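Local coordinates for ribosomal large subunit pseudouridine synthase D (Escherichia coli, PDB 1PRZ), which isomerises uridines 1911, 1915 and 1917 of 23S ribosomal RNA to pseudouridine, as a member of the RluA family, at residues I20-P25 / G70-A75; R95-V100 / L152-G157. One frame throughout, in Å; residues are numbered along the deposited sequence.

Interaction 1. Residues I20-P25 / G70-A75; sequences IVINKP and GLMVVA
With CG1 held between its own backbone N and carbonyl carbon (chi1 61°), Ile22 lays that branch beside the selenomethionine Met72, CG1 standing 4.0 Å from Met72 CB while the two chains point the same way. Further out, Met72 SE lies 4.1 Å from Lys24 CD, the two side chains crossing at a slant. Ile20 and Val74 share this face of the ribbon; they, Ile22 and Lys24 touch helix 41-48, while Met72 meets Val30 and Leu64. Apolar groups suit so buried a face, and Lys24 adds its aliphatic chain. The other face belongs to Val21, Asn23, Leu71 and Val73. There the two methyls of Val21 part company: CG1 meets Leu71 CD2 at 4.0 Å, and CG2 meets Val73 CG2 at the same separation; Val73 also touches Leu84 of helix 78-89. Between the two faces runs an antiparallel ladder, part of a small three-stranded sheet ordered 12-15, 19-24, 71-75 in the pseudouridine synthase catalytic module. Three hydrogen-bonded pairs, Ile20 with Val74, Ile22 with Met72 and Lys24 with Gly70, alternate with two non-hydrogen-bonded ones, and beta-branched residues favour such extended backbone. Gly70 sits where the chain turns a corner, at a positive phi of 122° that side-chain-bearing residues rarely tolerate. It is bound twice, Gly70 N to Lys24 O at 2.9 Å and Lys24 N to Gly70 O at 2.8 Å. Bent at its two outer torsions, buried Lys24 carries NZ back to Pro25 O, 2.9 Å away, and onward to the carbonyl oxygens of Leu28, Asp65 and Thr68. Its ammonium thereby ties together backbone around Asp65, the active-site residue inferred by similarity.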
loop_
_atom_site.group_PDB
_atom_site.type_symbol
_atom_site.label_atom_id
_atom_site.label_comp_id
_atom_site.label_asym_id
_atom_site.label_seq_id
_atom_site.Cartn_x
_atom_site.Cartn_y
_atom_site.Cartn_z
ATOM N N ILE A 20 -5.912 -16.949 -3.725
ATOM C CA ILE A 20 -4.471 -16.832 -3.723
ATOM C C ILE A 20 -4.195 -15.478 -3.045
ATOM O O ILE A 20 -4.874 -14.482 -3.338
ATOM C CB ILE A 20 -3.858 -16.762 -5.134
ATOM C CG1 ILE A 20 -4.161 -18.029 -5.936
ATOM C CG2 ILE A 20 -2.371 -16.616 -5.001
ATOM C CD1 ILE A 20 -3.717 -17.920 -7.399
ATOM N N VAL A 21 -3.235 -15.453 -2.135
ATOM C CA VAL A 21 -2.845 -14.211 -1.467
ATOM C C VAL A 21 -1.379 -14.055 -1.836
ATOM O O VAL A 21 -0.612 -15.012 -1.705
ATOM C CB VAL A 21 -3.016 -14.334 0.063
ATOM C CG1 VAL A 21 -2.520 -13.057 0.747
ATOM C CG2 VAL A 21 -4.490 -14.577 0.398
ATOM N N ILE A 22 -0.998 -12.877 -2.329
ATOM C CA ILE A 22 0.366 -12.629 -2.725
ATOM C C ILE A 22 0.935 -11.435 -1.990
ATOM O O ILE A 22 0.202 -10.631 -1.414
ATOM C CB ILE A 22 0.488 -12.353 -4.257
ATOM C CG1 ILE A 22 -0.329 -11.112 -4.633
ATOM C CG2 ILE A 22 0.007 -13.574 -5.054
ATOM C CD1 ILE A 22 -0.154 -10.626 -6.083
ATOM N N ASN A 23 2.255 -11.345 -2.008
ATOM C CA ASN A 23 2.959 -10.201 -1.410
ATOM C C ASN A 23 3.566 -9.545 -2.649
ATOM O O ASN A 23 4.570 -10.019 -3.201
ATOM C CB ASN A 23 4.059 -10.697 -0.463
ATOM C CG ASN A 23 4.903 -9.568 0.094
ATOM O OD1 ASN A 23 4.731 -8.403 -0.287
ATOM N ND2 ASN A 23 5.840 -9.913 0.998
ATOM N N LYS A 24 2.947 -8.460 -3.101
ATOM C CA LYS A 24 3.407 -7.820 -4.309
ATOM C C LYS A 24 4.604 -6.900 -4.118
ATOM O O LYS A 24 4.650 -6.123 -3.185
ATOM C CB LYS A 24 2.259 -7.018 -4.932
ATOM C CG LYS A 24 2.556 -6.492 -6.363
ATOM C CD LYS A 24 1.467 -5.507 -6.868
ATOM C CE LYS A 24 1.551 -4.120 -6.204
ATOM N NZ LYS A 24 2.797 -3.459 -6.575
ATOM N N PRO A 25 5.620 -7.025 -4.982
ATOM C CA PRO A 25 6.798 -6.146 -4.873
ATOM C C PRO A 25 6.509 -4.786 -5.551
ATOM O O PRO A 25 5.459 -4.571 -6.133
ATOM C CB PRO A 25 7.880 -6.917 -5.646
ATOM C CG PRO A 25 7.031 -7.563 -6.783
ATOM C CD PRO A 25 5.816 -8.081 -5.995
ATOM N N GLY A 70 3.163 -5.321 -0.885
ATOM C CA GLY A 70 2.235 -5.962 0.026
ATOM C C GLY A 70 1.122 -6.883 -0.419
ATOM O O GLY A 70 0.976 -7.221 -1.610
ATOM N N LEU A 71 0.274 -7.210 0.558
ATOM C CA LEU A 71 -0.794 -8.192 0.364
ATOM C C LEU A 71 -1.950 -7.820 -0.521
ATOM O O LEU A 71 -2.471 -6.697 -0.478
ATOM C CB LEU A 71 -1.348 -8.655 1.736
ATOM C CG LEU A 71 -0.275 -9.174 2.711
ATOM C CD1 LEU A 71 -0.881 -9.314 4.146
ATOM C CD2 LEU A 71 0.289 -10.532 2.205
HETATM N N MSE A 72 -2.367 -8.814 -1.302
HETATM C CA MSE A 72 -3.517 -8.711 -2.173
HETATM C C MSE A 72 -4.132 -10.111 -2.203
HETATM O O MSE A 72 -3.380 -11.117 -2.178
HETATM C CB MSE A 72 -3.107 -8.362 -3.596
HETATM C CG MSE A 72 -2.924 -6.924 -3.905
HETATM SE SE MSE A 72 -2.192 -6.878 -5.706
HETATM C CE MSE A 72 -3.648 -7.777 -6.675
ATOM N N VAL A 73 -5.458 -10.185 -2.215
ATOM C CA VAL A 73 -6.139 -11.471 -2.349
ATOM C C VAL A 73 -6.774 -11.516 -3.757
ATOM O O VAL A 73 -7.324 -10.517 -4.247
ATOM C CB VAL A 73 -7.210 -11.742 -1.260
ATOM C CG1 VAL A 73 -8.347 -10.711 -1.334
ATOM C CG2 VAL A 73 -7.742 -13.171 -1.421
ATOM N N VAL A 74 -6.646 -12.679 -4.398
ATOM C CA VAL A 74 -7.118 -12.895 -5.747
ATOM C C VAL A 74 -8.018 -14.119 -5.720
ATOM O O VAL A 74 -7.708 -15.101 -5.019
ATOM C CB VAL A 74 -5.891 -13.137 -6.649
ATOM C CG1 VAL A 74 -6.318 -13.524 -8.057
ATOM C CG2 VAL A 74 -5.008 -11.856 -6.647
ATOM N N ALA A 75 -9.130 -14.062 -6.466
ATOM C CA ALA A 75 -10.058 -15.194 -6.526
ATOM C C ALA A 75 -9.611 -16.160 -7.638
ATOM O O ALA A 75 -9.153 -15.723 -8.697
ATOM C CB ALA A 75 -11.498 -14.696 -6.792
#

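Interaction 2. Residues R95-V100 / L152-G157; sequences REYEAV and LRLETG
Leu154 sends CD1 to both Tyr97 and Arg95 of the neighbouring strand. The methyl lies 3.2 Å from Tyr97 CE2, a tight approach, and sits over one face of the Arg95 guanidinium near its rim. One apolar leucine branch can thus pack on the ring and on the flat guanidinium, and Ile162 of helix 161-168 packs on both Leu154 and Tyr97. Arg95 is bent at chi3 (-75°), which turns its charged end back along residues 154-157; two waters in the guanidinium plane link NE to Leu154 O and NH2 to Glu155 O, so a partly exposed arginine is held through solvent. Leu152, buried against Ile162 and against Thr136 and Tyr138 of strand 135-143, puts CD1 3.7 Å from Ala99 CB, the small alanine accepting the bulky leucine closely. Its backbone pairs with Tyr97 through two hydrogen bonds, Tyr97 N to Leu152 O and Leu152 N to Tyr97 O. On the other face Arg153 grips Glu96 side-on: NE, at 2.7 Å, and NH2, at 2.8 Å, both reach OE2 from the same side of the carboxylate, above its plane. Arg139 also bridges to that oxygen, a concentration of positive charge that would probably favour the ionised glutamate. Paired antiparallel strands, one face mainly apolar with Arg95 at its end and the other carrying the Glu96-Arg153 salt bridge, form the middle of the large antiparallel sheet at the core of the pseudouridine synthase fold.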
loop_
_atom_site.group_PDB
_atom_site.type_symbol
_atom_site.label_atom_id
_atom_site.label_comp_id
_atom_site.label_asym_id
_atom_site.label_seq_id
_atom_site.Cartn_x
_atom_site.Cartn_y
_atom_site.Cartn_z
ATOM N N ARG A 95 -7.849 -4.231 5.573
ATOM C CA ARG A 95 -6.594 -4.009 4.844
ATOM C C ARG A 95 -5.769 -2.993 5.642
ATOM O O ARG A 95 -6.087 -1.799 5.653
ATOM C CB ARG A 95 -6.867 -3.501 3.423
ATOM C CG ARG A 95 -7.446 -4.577 2.504
ATOM C CD ARG A 95 -7.895 -3.992 1.178
ATOM N NE ARG A 95 -9.152 -3.245 1.261
ATOM C CZ ARG A 95 -9.734 -2.649 0.215
ATOM N NH1 ARG A 95 -9.175 -2.713 -0.989
ATOM N NH2 ARG A 95 -10.878 -1.973 0.364
ATOM N N GLU A 96 -4.731 -3.486 6.321
ATOM C CA GLU A 96 -3.889 -2.610 7.129
ATOM C C GLU A 96 -2.572 -2.295 6.413
ATOM O O GLU A 96 -2.022 -3.133 5.704
ATOM C CB GLU A 96 -3.637 -3.276 8.486
ATOM C CG GLU A 96 -2.824 -2.453 9.442
ATOM C CD GLU A 96 -2.758 -3.114 10.799
ATOM O OE1 GLU A 96 -1.969 -4.091 10.942
ATOM O OE2 GLU A 96 -3.525 -2.658 11.682
ATOM N N TYR A 97 -2.088 -1.070 6.601
ATOM C CA TYR A 97 -0.869 -0.608 5.952
ATOM C C TYR A 97 0.096 -0.020 6.931
ATOM O O TYR A 97 -0.324 0.480 7.966
ATOM C CB TYR A 97 -1.170 0.519 4.980
ATOM C CG TYR A 97 -1.865 0.105 3.738
ATOM C CD1 TYR A 97 -1.155 0.018 2.546
ATOM C CD2 TYR A 97 -3.247 -0.167 3.730
ATOM C CE1 TYR A 97 -1.794 -0.319 1.351
ATOM C CE2 TYR A 97 -3.895 -0.513 2.529
ATOM C CZ TYR A 97 -3.152 -0.575 1.355
ATOM O OH TYR A 97 -3.741 -0.833 0.137
ATOM N N GLU A 98 1.382 -0.112 6.607
ATOM C CA GLU A 98 2.413 0.550 7.395
ATOM C C GLU A 98 2.963 1.618 6.419
ATOM O O GLU A 98 3.130 1.354 5.227
ATOM C CB GLU A 98 3.539 -0.390 7.788
ATOM C CG GLU A 98 4.574 0.350 8.580
ATOM C CD GLU A 98 5.052 -0.413 9.789
ATOM O OE1 GLU A 98 4.216 -0.973 10.553
ATOM O OE2 GLU A 98 6.288 -0.434 9.984
ATOM N N ALA A 99 3.248 2.806 6.938
ATOM C CA ALA A 99 3.713 3.885 6.095
ATOM C C ALA A 99 4.638 4.777 6.880
ATOM O O ALA A 99 4.624 4.783 8.114
ATOM C CB ALA A 99 2.506 4.733 5.609
ATOM N N VAL A 100 5.429 5.546 6.144
ATOM C CA VAL A 100 6.294 6.525 6.772
ATOM C C VAL A 100 5.906 7.841 6.125
ATOM O O VAL A 100 5.953 7.975 4.894
ATOM C CB VAL A 100 7.781 6.254 6.535
ATOM C CG1 VAL A 100 8.578 7.364 7.207
ATOM C CG2 VAL A 100 8.174 4.854 7.135
ATOM N N LEU A 152 -2.198 2.217 9.097
ATOM C CA LEU A 152 -3.483 2.726 8.625
ATOM C C LEU A 152 -4.442 1.598 8.258
ATOM O O LEU A 152 -4.018 0.488 7.933
ATOM C CB LEU A 152 -3.280 3.613 7.381
ATOM C CG LEU A 152 -2.271 4.766 7.477
ATOM C CD1 LEU A 152 -0.865 4.282 7.076
ATOM C CD2 LEU A 152 -2.726 5.873 6.579
ATOM N N ARG A 153 -5.731 1.869 8.349
ATOM C CA ARG A 153 -6.712 0.875 7.939
ATOM C C ARG A 153 -7.686 1.545 6.998
ATOM O O ARG A 153 -8.147 2.664 7.258
ATOM C CB ARG A 153 -7.451 0.261 9.132
ATOM C CG ARG A 153 -6.522 -0.632 9.899
ATOM C CD ARG A 153 -7.220 -1.614 10.787
ATOM N NE ARG A 153 -6.212 -2.330 11.563
ATOM C CZ ARG A 153 -6.500 -3.144 12.568
ATOM N NH1 ARG A 153 -7.776 -3.345 12.888
ATOM N NH2 ARG A 153 -5.512 -3.691 13.279
ATOM N N LEU A 154 -7.951 0.840 5.895
ATOM C CA LEU A 154 -8.842 1.280 4.842
ATOM C C LEU A 154 -10.293 0.868 5.113
ATOM O O LEU A 154 -10.581 -0.324 5.227
ATOM C CB LEU A 154 -8.389 0.669 3.496
ATOM C CG LEU A 154 -7.086 1.167 2.813
ATOM C CD1 LEU A 154 -6.845 0.367 1.511
ATOM C CD2 LEU A 154 -7.174 2.655 2.495
ATOM N N GLU A 155 -11.191 1.851 5.223
ATOM C CA GLU A 155 -12.614 1.567 5.398
ATOM C C GLU A 155 -13.151 1.489 3.955
ATOM O O GLU A 155 -13.960 0.602 3.599
ATOM C CB GLU A 155 -13.288 2.705 6.183
ATOM C CG GLU A 155 -14.655 2.333 6.718
ATOM C CD GLU A 155 -15.194 3.322 7.726
ATOM O OE1 GLU A 155 -14.631 3.430 8.841
ATOM O OE2 GLU A 155 -16.194 4.014 7.422
ATOM N N THR A 156 -12.698 2.453 3.141
ATOM C CA THR A 156 -12.996 2.518 1.699
ATOM C C THR A 156 -11.635 2.267 0.998
ATOM O O THR A 156 -10.584 2.341 1.643
ATOM C CB THR A 156 -13.533 3.908 1.250
ATOM O OG1 THR A 156 -12.634 4.940 1.664
ATOM C CG2 THR A 156 -14.930 4.186 1.834
ATOM N N GLY A 157 -11.642 1.967 -0.304
ATOM C CA GLY A 157 -10.381 1.732 -0.997
ATOM C C GLY A 157 -10.217 2.492 -2.311
ATOM O O GLY A 157 -9.907 1.885 -3.344
HETATM O O HOH W 1 -9.548 -2.179 6.870
HETATM O O HOH W 2 -10.305 -2.564 3.740
HETATM O O HOH W 3 -13.191 -1.428 2.029
HETATM O O HOH W 4 -2.706 -4.922 13.610
#

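Overall arrangement
Interaction 1 closes before interaction 2 opens along the chain, and their centres lie 15 Å apart, with nearest atoms about 6 Å from each other and no direct touch. They belong to different sheets: the three-stranded one containing strands 19-24 and 71-75, and the seven-stranded one in which 94-102 and 147-154 are neighbours. Leu71 is hydrogen-bonded through its backbone to Ala207 of strand 205-213, which flanks 94-102, so the two sheets are joined there. Both contacts approach Asp65, the active-site residue by similarity: side chains of Lys24 and Tyr97 lie about 6 and 8 Å from its own, and Leu64 touches Met72 and Tyr97, consistent with an active site where the sheets meet.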